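LS-24 (Lathyrus sativus, PDB 3LP9) probably binds hemin as a monomer or spermine as a dimer, mutually exclusive ligands, and may act in the response to oxidative stress and in polyamine biosynthesis. Local coordinates at residues A122-T127 with V186-D191; E131-K136 with S160-F165. All blocks are in the same frame, centred on the assembly; numbering follows the deposited sequence.

Contact 1 (A122-T127 with V186-D191)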
loop_
_atom_site.group_PDB
_atom_site.type_symbol
_atom_site.label_atom_id
_atom_site.label_comp_id
_atom_site.label_asym_id
_atom_site.label_seq_id
_atom_site.Cartn_x
_atom_site.Cartn_y
_atom_site.Cartn_z
ATOM N N ALA A 122 3.177 17.978 2.139
ATOM C CA ALA A 122 2.034 18.755 2.508
ATOM C C ALA A 122 1.280 19.286 1.282
ATOM O O ALA A 122 1.840 19.298 0.181
ATOM C CB ALA A 122 2.515 19.950 3.372
ATOM N N ALA A 123 0.061 19.817 1.505
ATOM C CA ALA A 123 -0.824 20.266 0.439
ATOM C C ALA A 123 -1.965 21.049 1.022
ATOM O O ALA A 123 -2.371 20.802 2.137
ATOM C CB ALA A 123 -1.391 19.093 -0.313
ATOM N N TYR A 124 -2.533 21.955 0.223
ATOM C CA TYR A 124 -3.709 22.716 0.608
ATOM C C TYR A 124 -4.476 23.070 -0.630
ATOM O O TYR A 124 -3.920 23.173 -1.721
ATOM C CB TYR A 124 -3.372 24.019 1.390
ATOM C CG TYR A 124 -2.609 25.101 0.659
ATOM C CD1 TYR A 124 -1.193 25.151 0.682
ATOM C CD2 TYR A 124 -3.280 26.109 -0.053
ATOM C CE1 TYR A 124 -0.475 26.206 0.008
ATOM C CE2 TYR A 124 -2.592 27.106 -0.709
ATOM C CZ TYR A 124 -1.172 27.165 -0.671
ATOM O OH TYR A 124 -0.546 28.231 -1.355
ATOM N N ARG A 125 -5.780 23.266 -0.414
ATOM C CA ARG A 125 -6.797 23.598 -1.416
ATOM C C ARG A 125 -6.779 25.080 -1.776
ATOM O O ARG A 125 -7.000 25.925 -0.950
ATOM C CB ARG A 125 -8.166 23.208 -0.831
ATOM C CG ARG A 125 -9.362 23.401 -1.767
ATOM C CD ARG A 125 -9.095 22.564 -3.023
ATOM N NE ARG A 125 -10.278 22.375 -3.803
ATOM C CZ ARG A 125 -10.721 23.217 -4.720
ATOM N NH1 ARG A 125 -10.101 24.350 -4.969
ATOM N NH2 ARG A 125 -11.809 22.898 -5.386
ATOM N N SER A 126 -6.528 25.410 -3.029
ATOM C CA SER A 126 -6.634 26.818 -3.431
ATOM C C SER A 126 -8.112 27.240 -3.423
ATOM O O SER A 126 -9.001 26.402 -3.566
ATOM C CB SER A 126 -6.065 26.992 -4.831
ATOM O OG SER A 126 -6.370 28.285 -5.385
ATOM N N THR A 127 -8.381 28.540 -3.266
ATOM C CA THR A 127 -9.749 29.049 -3.277
ATOM C C THR A 127 -10.136 29.068 -4.755
ATOM O O THR A 127 -11.323 29.191 -5.147
ATOM C CB THR A 127 -9.850 30.544 -2.695
ATOM O OG1 THR A 127 -8.813 31.346 -3.253
ATOM C CG2 THR A 127 -9.714 30.574 -1.225
ATOM N N VAL A 186 -3.899 30.373 4.985
ATOM C CA VAL A 186 -3.367 29.012 4.918
ATOM C C VAL A 186 -2.517 28.803 6.133
ATOM O O VAL A 186 -1.902 29.740 6.612
ATOM C CB VAL A 186 -2.554 28.734 3.583
ATOM C CG1 VAL A 186 -2.211 27.269 3.489
ATOM C CG2 VAL A 186 -3.362 29.168 2.378
ATOM N N TYR A 187 -2.559 27.583 6.659
ATOM C CA TYR A 187 -1.781 27.195 7.793
ATOM C C TYR A 187 -0.743 26.209 7.334
ATOM O O TYR A 187 -1.045 25.273 6.610
ATOM C CB TYR A 187 -2.654 26.565 8.907
ATOM C CG TYR A 187 -3.545 27.501 9.646
ATOM C CD1 TYR A 187 -3.027 28.401 10.557
ATOM C CD2 TYR A 187 -4.936 27.502 9.426
ATOM C CE1 TYR A 187 -3.854 29.301 11.236
ATOM C CE2 TYR A 187 -5.774 28.361 10.095
ATOM C CZ TYR A 187 -5.231 29.272 10.983
ATOM O OH TYR A 187 -6.046 30.144 11.611
ATOM N N PHE A 188 0.491 26.417 7.772
ATOM C CA PHE A 188 1.658 25.537 7.477
ATOM C C PHE A 188 2.192 25.107 8.802
ATOM O O PHE A 188 2.341 25.929 9.717
ATOM C CB PHE A 188 2.781 26.292 6.674
ATOM C CG PHE A 188 2.370 26.676 5.278
ATOM C CD1 PHE A 188 2.599 25.799 4.194
ATOM C CD2 PHE A 188 1.707 27.885 5.036
ATOM C CE1 PHE A 188 2.154 26.136 2.917
ATOM C CE2 PHE A 188 1.296 28.216 3.763
ATOM C CZ PHE A 188 1.535 27.326 2.699
ATOM N N PHE A 189 2.479 23.815 8.930
ATOM C CA PHE A 189 3.049 23.298 10.184
ATOM C C PHE A 189 4.424 22.702 9.899
ATOM O O PHE A 189 4.713 22.210 8.787
ATOM C CB PHE A 189 2.155 22.207 10.806
ATOM C CG PHE A 189 0.715 22.629 11.052
ATOM C CD1 PHE A 189 0.389 23.612 12.003
ATOM C CD2 PHE A 189 -0.327 22.036 10.330
ATOM C CE1 PHE A 189 -0.937 23.989 12.223
ATOM C CE2 PHE A 189 -1.674 22.400 10.540
ATOM C CZ PHE A 189 -1.972 23.389 11.515
ATOM N N LYS A 190 5.245 22.729 10.932
ATOM C CA LYS A 190 6.586 22.209 10.873
ATOM C C LYS A 190 7.039 22.104 12.302
ATOM O O LYS A 190 7.113 23.130 13.040
ATOM C CB LYS A 190 7.507 23.142 10.092
ATOM C CG LYS A 190 8.896 22.634 10.018
ATOM C CD LYS A 190 9.255 22.510 8.592
ATOM C CE LYS A 190 10.677 22.125 8.443
ATOM N NZ LYS A 190 11.102 22.365 7.051
ATOM N N ASP A 191 7.285 20.875 12.718
ATOM C CA ASP A 191 7.638 20.582 14.132
ATOM C C ASP A 191 6.582 21.190 15.052
ATOM O O ASP A 191 5.401 20.933 14.868
ATOM C CB ASP A 191 9.062 21.069 14.496
ATOM C CG ASP A 191 10.068 20.762 13.391
ATOM O OD1 ASP A 191 10.027 19.610 12.879
ATOM O OD2 ASP A 191 10.852 21.673 12.993
#
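Val186 lays its CG1 methyl over one face of the Tyr124 ring. The methyl stands 3.7 Å from the centroid of that ring and only 16° off its normal, a clear CH-pi contact. It is displaced a little toward the rim, on the side where Val186 CG1 meets Tyr124 CG at 3.6 Å. The second methyl, Val186 CG2, follows the same ring outward and reaches Tyr124 CE2 at 3.8 Å, so both branches of the valine are spent on the tyrosine. On the same side of the ring plane, but out beyond CE1, Phe188 CZ comes to 3.5 Å from Tyr124 CE1. These two rings are nearly perpendicular, with planes at 86°, but they meet obliquely and are neither a stack nor a regular T. The tyrosine gets there through a chi1 of 65°, which sets CG between the backbone N and the carbonyl carbon and swings the ring off strand 122-125 toward strand 185-190. No hydrogen bond joins the two segments, and at their nearest, Tyr124 to Val186, the CA atoms are still 7.6 Å apart; the two segments meet through side chains. The polar end of the tyrosine is satisfied elsewhere, its OH being hydrogen-bonded to the OH of Tyr162, while Phe188 continues the aromatic cluster by meeting the ring of Phe165 edge-to-face. All three residues that touch are buried. Strand 122-125 is the first strand of its four-stranded antiparallel sheet, and strand 185-190 is the second of the next one; apolar packing of this kind between successive sheets is characteristic of the hemopexin fold, a four-bladed beta-propeller, and here it closes the seam between the third and fourth blades.

Contact 2 (E131-K136 with S160-F165)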
loop_
_atom_site.group_PDB
_atom_site.type_symbol
_atom_site.label_atom_id
_atom_site.label_comp_id
_atom_site.label_asym_id
_atom_site.label_seq_id
_atom_site.Cartn_x
_atom_site.Cartn_y
_atom_site.Cartn_z
ATOM N N GLU A 131 -7.826 24.143 -8.168
ATOM C CA GLU A 131 -6.380 24.180 -7.970
ATOM C C GLU A 131 -5.893 23.783 -6.553
ATOM O O GLU A 131 -6.605 23.934 -5.581
ATOM C CB GLU A 131 -5.803 25.513 -8.439
ATOM C CG GLU A 131 -5.963 25.744 -9.949
ATOM C CD GLU A 131 -5.439 27.069 -10.403
ATOM O OE1 GLU A 131 -4.529 27.606 -9.736
ATOM O OE2 GLU A 131 -5.954 27.598 -11.416
ATOM N N VAL A 132 -4.702 23.186 -6.486
ATOM C CA VAL A 132 -4.108 22.603 -5.248
ATOM C C VAL A 132 -2.597 22.887 -5.297
ATOM O O VAL A 132 -1.989 22.850 -6.372
ATOM C CB VAL A 132 -4.335 21.056 -5.098
ATOM C CG1 VAL A 132 -3.817 20.532 -3.792
ATOM C CG2 VAL A 132 -5.771 20.673 -5.233
ATOM N N TYR A 133 -2.012 23.216 -4.155
ATOM C CA TYR A 133 -0.563 23.310 -4.007
ATOM C C TYR A 133 -0.050 22.181 -3.184
ATOM O O TYR A 133 -0.532 21.930 -2.100
ATOM C CB TYR A 133 -0.147 24.639 -3.371
ATOM C CG TYR A 133 -0.637 25.834 -4.178
ATOM C CD1 TYR A 133 0.225 26.536 -5.054
ATOM C CD2 TYR A 133 -1.967 26.254 -4.076
ATOM C CE1 TYR A 133 -0.251 27.608 -5.785
ATOM C CE2 TYR A 133 -2.442 27.302 -4.813
ATOM C CZ TYR A 133 -1.592 27.971 -5.656
ATOM O OH TYR A 133 -2.096 29.045 -6.358
ATOM N N LEU A 134 0.968 21.512 -3.697
ATOM C CA LEU A 134 1.563 20.390 -3.004
ATOM C C LEU A 134 3.071 20.644 -2.766
ATOM O O LEU A 134 3.735 21.199 -3.617
ATOM C CB LEU A 134 1.275 19.067 -3.805
ATOM C CG LEU A 134 -0.211 18.801 -4.138
ATOM C CD1 LEU A 134 -0.538 19.457 -5.503
ATOM C CD2 LEU A 134 -0.658 17.399 -4.168
ATOM N N PHE A 135 3.606 20.144 -1.639
ATOM C CA PHE A 135 4.983 20.374 -1.227
ATOM C C PHE A 135 5.728 19.085 -0.980
ATOM O O PHE A 135 5.199 18.186 -0.353
ATOM C CB PHE A 135 5.031 21.258 0.061
ATOM C CG PHE A 135 4.377 22.618 -0.129
ATOM C CD1 PHE A 135 5.134 23.741 -0.467
ATOM C CD2 PHE A 135 2.971 22.759 -0.038
ATOM C CE1 PHE A 135 4.530 24.965 -0.662
ATOM C CE2 PHE A 135 2.319 23.998 -0.263
ATOM C CZ PHE A 135 3.102 25.095 -0.571
ATOM N N LYS A 136 6.975 19.019 -1.469
ATOM C CA LYS A 136 7.866 17.880 -1.223
ATOM C C LYS A 136 9.252 18.464 -1.042
ATOM O O LYS A 136 9.786 19.073 -1.967
ATOM C CB LYS A 136 7.853 16.855 -2.371
ATOM C CG LYS A 136 8.777 15.634 -2.165
ATOM C CD LYS A 136 8.589 15.001 -0.763
ATOM C CE LYS A 136 9.422 13.781 -0.598
ATOM N NZ LYS A 136 9.032 12.619 -1.459
ATOM N N SER A 160 10.971 30.678 -4.547
ATOM C CA SER A 160 10.518 31.282 -5.799
ATOM C C SER A 160 8.998 31.610 -5.761
ATOM O O SER A 160 8.526 32.526 -6.440
ATOM C CB SER A 160 10.858 30.376 -6.994
ATOM O OG SER A 160 9.856 29.381 -7.183
ATOM N N GLY A 161 8.239 30.875 -4.945
ATOM C CA GLY A 161 6.790 30.962 -4.991
ATOM C C GLY A 161 6.218 31.574 -3.744
ATOM O O GLY A 161 5.173 32.198 -3.817
ATOM N N TYR A 162 6.908 31.433 -2.616
ATOM C CA TYR A 162 6.456 31.976 -1.306
ATOM C C TYR A 162 7.546 32.876 -0.685
ATOM O O TYR A 162 8.257 32.436 0.256
ATOM C CB TYR A 162 6.138 30.827 -0.317
ATOM C CG TYR A 162 5.061 29.932 -0.837
ATOM C CD1 TYR A 162 3.716 30.137 -0.458
ATOM C CD2 TYR A 162 5.337 28.954 -1.800
ATOM C CE1 TYR A 162 2.690 29.374 -0.992
ATOM C CE2 TYR A 162 4.325 28.180 -2.324
ATOM C CZ TYR A 162 3.005 28.387 -1.929
ATOM O OH TYR A 162 1.979 27.644 -2.485
ATOM N N PRO A 163 7.671 34.124 -1.166
ATOM C CA PRO A 163 8.715 35.016 -0.624
ATOM C C PRO A 163 8.589 35.195 0.914
ATOM O O PRO A 163 9.570 35.361 1.639
ATOM C CB PRO A 163 8.471 36.346 -1.385
ATOM C CG PRO A 163 7.793 35.895 -2.707
ATOM C CD PRO A 163 6.825 34.842 -2.149
ATOM N N CYS A 164 7.367 35.097 1.402
ATOM C CA CYS A 164 7.135 35.252 2.824
ATOM C C CYS A 164 7.841 34.151 3.639
ATOM O O CYS A 164 8.012 34.293 4.859
ATOM C CB CYS A 164 5.631 35.275 3.098
ATOM S SG CYS A 164 4.655 33.808 2.564
ATOM N N PHE A 165 8.249 33.059 2.945
ATOM C CA PHE A 165 8.913 31.906 3.593
ATOM C C PHE A 165 10.436 32.002 3.587
ATOM O O PHE A 165 11.086 31.219 4.256
ATOM C CB PHE A 165 8.469 30.586 2.966
ATOM C CG PHE A 165 7.091 30.106 3.432
ATOM C CD1 PHE A 165 6.534 30.581 4.613
ATOM C CD2 PHE A 165 6.390 29.140 2.696
ATOM C CE1 PHE A 165 5.257 30.110 5.033
ATOM C CE2 PHE A 165 5.161 28.661 3.110
ATOM C CZ PHE A 165 4.591 29.136 4.278
#
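Tyr162 reaches across to strand 131-136 with the far end of its ring, and its OH comes to lie between Tyr133 and Phe135. From Tyr133 CD1 the Tyr162 OH is 3.3 Å away, and from Phe135 CZ it is 3.4 Å; both approaches are oblique to the ring concerned. Tyr162 CZ sits at the edge of the Phe135 ring, in its plane, 3.6 Å from Phe135 CZ. The two side chains come from opposite directions, with their ring planes inclined at 55° and Tyr162 CE2 3.6 Å from Phe135 CE1. All three aromatics adopt the same first torsion, CG anti to the carbonyl carbon and beside the backbone N (chi1 -58° in Tyr133, -60° in Tyr162). Tyr133 and Phe135, two apart on the strand, stand on the same face of it, and the shared torsion tilts them alike; Tyr162 comes in against both. The phenol oxygen of Tyr162 is not left among carbons alone: it is hydrogen-bonded to the OH of Tyr124, on the neighbouring strand. Tyr140 meets the Tyr162 ring edge-to-face, which probably limits its tilt. A leucine in place of Tyr162 would probably leave the Tyr124 hydroxyl without this partner and open a gap beside Tyr133 and Phe135. Between the segments themselves the contact is carried by van der Waals packing, with no hydrogen bond crossing it, which suggests that fit rather than polar bonding joins residues 160-165 to the strand, while one hydroxyl pair provides for the buried oxygen of Tyr162.

In the fold
From the N terminus, the chain first passes through two blades of the propeller before reaching strand 122-125, where contact 1 opens. Strand 131-136 follows at once, paired antiparallel with it, and opens contact 2, which closes at residues 160-165, after the third blade is complete. Only then does the chain run into the fourth blade and close contact 1 on strand 185-190, so contact 2 is nested inside the longer loop. Contact 2 works within one blade, tying its second strand to the segment that leaves it; contact 1 joins that blade to the next. Their centres lie about 9 Å apart, and a probable backbone hydrogen bond from Phe135 N to Ala122 O joins them directly.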